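Local coordinates for ESX-5 secretion-associated protein EspG5 (Mycobacterium marinum, PDB 6VJ5), which acts as a specific cytoplasmic chaperone for its cognate PE/PPE proteins, preventing their dimers from aggregating, and is required for the secretion of LipY and PE31/PPE18, at residues Leu158-Ile169 with Leu244-Ile252. Sequence-based numbering, arbitrary orientation.
Sequences LESIHHADPAAI and LKDGSGGRI
A salt-bridge network, centred on Arg251, fastens the loop that follows helix 147-159 across the hairpin of strands 234-247 and 250-256. Arg251 holds Asp246 side-on within the hairpin: NE meets the syn lone pair of OD1 at 2.6 Å and NH2 reaches OD2 at 2.9 Å, both carboxylate oxygens lying in the guanidinium plane. Glu159 OE2 takes NH1 of Arg251 at 3.1 Å, approached from above its carboxylate, whose plane is turned 69° from the guanidinium. His162 ND1 donates to Asp246 OD2 (3.0 Å) on the anti side, tilted out of the carboxylate plane, giving that oxygen two donors. With CG anti to the backbone N (chi1 -179°), the Leu158 branch is carried across to one guanidinium face, CD2 lying 3.4 Å from Arg251 NE; Ala164 lies over the opposite face, toward its rim. Farther along, the loop's backbone bridges the strand at Pro166: Arg251 N gives to Asp165 O at 2.9 Å, and Ala167 N returns a nearly straight bond to Arg251 O. Ala167 CA also makes a CA-H...O contact of 3.2 Å with Gly249 O. Around the contact, Leu158 also packs on Ala221 and Val223 of neighbouring strand 221-231, while Ile169 reaches Ile252 and helix 206-217.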
loop_
_atom_site.group_PDB
_atom_site.type_symbol
_atom_site.label_atom_id
_atom_site.label_comp_id
_atom_site.label_asym_id
_atom_site.label_seq_id
_atom_site.Cartn_x
_atom_site.Cartn_y
_atom_site.Cartn_z
ATOM N N LEU C 158 -27.014 -4.133 -21.678
ATOM C CA LEU C 158 -26.686 -3.297 -22.827
ATOM C C LEU C 158 -27.905 -2.515 -23.301
ATOM O O LEU C 158 -27.829 -1.297 -23.508
ATOM C CB LEU C 158 -26.117 -4.166 -23.946
ATOM C CG LEU C 158 -25.700 -3.434 -25.219
ATOM C CD1 LEU C 158 -24.853 -2.219 -24.883
ATOM C CD2 LEU C 158 -24.941 -4.376 -26.141
ATOM N N GLU C 159 -29.046 -3.193 -23.458
ATOM C CA GLU C 159 -30.263 -2.495 -23.862
ATOM C C GLU C 159 -30.651 -1.416 -22.856
ATOM O O GLU C 159 -31.241 -0.398 -23.236
ATOM C CB GLU C 159 -31.415 -3.488 -24.034
ATOM C CG GLU C 159 -31.190 -4.560 -25.102
ATOM C CD GLU C 159 -31.439 -4.060 -26.516
ATOM O OE1 GLU C 159 -31.595 -2.840 -26.697
ATOM O OE2 GLU C 159 -31.485 -4.892 -27.450
ATOM N N SER C 160 -30.333 -1.610 -21.575
ATOM C CA SER C 160 -30.636 -0.580 -20.587
ATOM C C SER C 160 -29.849 0.702 -20.817
ATOM O O SER C 160 -30.197 1.731 -20.231
ATOM C CB SER C 160 -30.366 -1.092 -19.169
ATOM O OG SER C 160 -28.978 -1.133 -18.888
ATOM N N ILE C 161 -28.809 0.664 -21.641
ATOM C CA ILE C 161 -28.042 1.843 -22.004
ATOM C C ILE C 161 -28.518 2.425 -23.326
ATOM O O ILE C 161 -28.722 3.632 -23.441
ATOM C CB ILE C 161 -26.536 1.501 -22.059
ATOM C CG1 ILE C 161 -26.029 1.085 -20.678
ATOM C CG2 ILE C 161 -25.745 2.685 -22.589
ATOM C CD1 ILE C 161 -24.656 0.451 -20.708
ATOM N N HIS C 162 -28.716 1.572 -24.328
ATOM C CA HIS C 162 -29.024 2.025 -25.677
ATOM C C HIS C 162 -29.619 0.859 -26.447
ATOM O O HIS C 162 -29.047 -0.236 -26.458
ATOM C CB HIS C 162 -27.763 2.546 -26.376
ATOM C CG HIS C 162 -27.950 2.838 -27.833
ATOM N ND1 HIS C 162 -27.773 1.883 -28.809
ATOM C CD2 HIS C 162 -28.280 3.981 -28.479
ATOM C CE1 HIS C 162 -27.995 2.421 -29.995
ATOM N NE2 HIS C 162 -28.304 3.694 -29.822
ATOM N N HIS C 163 -30.760 1.088 -27.081
ATOM C CA HIS C 163 -31.404 0.045 -27.858
ATOM C C HIS C 163 -30.831 0.022 -29.268
ATOM O O HIS C 163 -30.588 1.071 -29.870
ATOM C CB HIS C 163 -32.914 0.239 -27.926
ATOM C CG HIS C 163 -33.609 -0.850 -28.677
ATOM N ND1 HIS C 163 -33.940 -0.739 -30.010
ATOM C CD2 HIS C 163 -33.999 -2.088 -28.294
ATOM C CE1 HIS C 163 -34.523 -1.854 -30.410
ATOM N NE2 HIS C 163 -34.574 -2.688 -29.387
ATOM N N ALA C 164 -30.626 -1.184 -29.788
ATOM C CA ALA C 164 -30.082 -1.352 -31.127
ATOM C C ALA C 164 -30.503 -2.714 -31.655
ATOM O O ALA C 164 -30.671 -3.665 -30.891
ATOM C CB ALA C 164 -28.555 -1.220 -31.134
ATOM N N ASP C 165 -30.681 -2.787 -32.950
ATOM C CA ASP C 165 -31.045 -4.022 -33.620
ATOM C C ASP C 165 -29.814 -4.641 -34.267
ATOM O O ASP C 165 -28.857 -3.932 -34.592
ATOM C CB ASP C 165 -32.111 -3.759 -34.687
ATOM C CG ASP C 165 -33.437 -3.294 -34.091
ATOM O OD1 ASP C 165 -33.965 -3.984 -33.192
ATOM O OD2 ASP C 165 -33.945 -2.232 -34.514
ATOM N N PRO C 166 -29.799 -5.960 -34.444
ATOM C CA PRO C 166 -28.655 -6.600 -35.108
ATOM C C PRO C 166 -28.312 -5.920 -36.425
ATOM O O PRO C 166 -29.165 -5.747 -37.298
ATOM C CB PRO C 166 -29.132 -8.042 -35.322
ATOM C CG PRO C 166 -30.135 -8.274 -34.232
ATOM C CD PRO C 166 -30.812 -6.936 -33.997
ATOM N N ALA C 167 -27.048 -5.530 -36.567
ATOM C CA ALA C 167 -26.600 -4.926 -37.812
ATOM C C ALA C 167 -26.844 -5.880 -38.975
ATOM O O ALA C 167 -26.852 -7.105 -38.818
ATOM C CB ALA C 167 -25.117 -4.560 -37.736
ATOM N N ALA C 168 -27.058 -5.301 -40.155
ATOM C CA ALA C 168 -27.288 -6.081 -41.370
ATOM C C ALA C 168 -25.933 -6.348 -42.015
ATOM O O ALA C 168 -25.491 -5.653 -42.935
ATOM C CB ALA C 168 -28.235 -5.346 -42.309
ATOM N N ILE C 169 -25.255 -7.375 -41.506
ATOM C CA ILE C 169 -23.939 -7.749 -41.995
ATOM C C ILE C 169 -23.932 -9.238 -42.315
ATOM O O ILE C 169 -24.801 -9.997 -41.884
ATOM C CB ILE C 169 -22.820 -7.412 -40.990
ATOM C CG1 ILE C 169 -22.781 -8.444 -39.868
ATOM C CG2 ILE C 169 -23.027 -6.028 -40.402
ATOM C CD1 ILE C 169 -21.467 -8.439 -39.105
ATOM N N LEU C 244 -19.351 -6.448 -28.101
ATOM C CA LEU C 244 -20.539 -5.945 -28.769
ATOM C C LEU C 244 -20.413 -4.436 -28.925
ATOM O O LEU C 244 -19.977 -3.746 -27.997
ATOM C CB LEU C 244 -21.805 -6.266 -27.980
ATOM C CG LEU C 244 -22.010 -7.717 -27.553
ATOM C CD1 LEU C 244 -23.398 -7.850 -26.933
ATOM C CD2 LEU C 244 -21.850 -8.665 -28.711
ATOM N N LYS C 245 -20.806 -3.927 -30.095
ATOM C CA LYS C 245 -20.722 -2.502 -30.383
ATOM C C LYS C 245 -21.965 -2.037 -31.125
ATOM O O LYS C 245 -22.459 -2.732 -32.017
ATOM C CB LYS C 245 -19.485 -2.175 -31.227
ATOM C CG LYS C 245 -18.165 -2.587 -30.598
ATOM C CD LYS C 245 -17.008 -2.344 -31.556
ATOM C CE LYS C 245 -15.695 -2.852 -30.987
ATOM N NZ LYS C 245 -15.303 -2.119 -29.752
ATOM N N ASP C 246 -22.439 -0.840 -30.771
ATOM C CA ASP C 246 -23.656 -0.255 -31.334
ATOM C C ASP C 246 -23.302 0.911 -32.252
ATOM O O ASP C 246 -23.021 2.018 -31.782
ATOM C CB ASP C 246 -24.591 0.231 -30.227
ATOM C CG ASP C 246 -25.298 -0.889 -29.528
ATOM O OD1 ASP C 246 -24.985 -2.054 -29.833
ATOM O OD2 ASP C 246 -26.175 -0.605 -28.683
ATOM N N GLY C 247 -23.355 0.674 -33.563
ATOM C CA GLY C 247 -23.142 1.707 -34.550
ATOM C C GLY C 247 -24.424 2.089 -35.279
ATOM O O GLY C 247 -25.476 1.472 -35.116
ATOM N N SER C 248 -24.311 3.146 -36.091
ATOM C CA SER C 248 -25.443 3.597 -36.896
ATOM C C SER C 248 -26.107 2.432 -37.613
ATOM O O SER C 248 -27.339 2.365 -37.704
ATOM C CB SER C 248 -24.982 4.629 -37.925
ATOM O OG SER C 248 -24.394 5.752 -37.305
ATOM N N GLY C 249 -25.303 1.512 -38.144
ATOM C CA GLY C 249 -25.796 0.380 -38.888
ATOM C C GLY C 249 -26.213 -0.810 -38.066
ATOM O O GLY C 249 -26.426 -1.886 -38.625
ATOM N N GLY C 250 -26.330 -0.658 -36.754
ATOM C CA GLY C 250 -26.784 -1.732 -35.891
ATOM C C GLY C 250 -25.678 -2.242 -34.981
ATOM O O GLY C 250 -24.550 -1.746 -34.972
ATOM N N ARG C 251 -26.049 -3.269 -34.215
ATOM C CA ARG C 251 -25.184 -3.838 -33.194
ATOM C C ARG C 251 -24.405 -5.019 -33.753
ATOM O O ARG C 251 -24.993 -5.953 -34.310
ATOM C CB ARG C 251 -26.011 -4.284 -31.990
ATOM C CG ARG C 251 -25.194 -4.883 -30.856
ATOM C CD ARG C 251 -26.081 -5.154 -29.658
ATOM N NE ARG C 251 -26.598 -3.915 -29.084
ATOM C CZ ARG C 251 -27.722 -3.830 -28.384
ATOM N NH1 ARG C 251 -28.457 -4.918 -28.177
ATOM N NH2 ARG C 251 -28.112 -2.657 -27.893
ATOM N N ILE C 252 -23.086 -4.979 -33.582
ATOM C CA ILE C 252 -22.180 -5.993 -34.106
ATOM C C ILE C 252 -21.540 -6.740 -32.945
ATOM O O ILE C 252 -21.331 -6.187 -31.857
ATOM C CB ILE C 252 -21.096 -5.360 -35.005
ATOM C CG1 ILE C 252 -21.746 -4.476 -36.071
ATOM C CG2 ILE C 252 -20.232 -6.435 -35.640
ATOM C CD1 ILE C 252 -20.758 -3.786 -36.995
#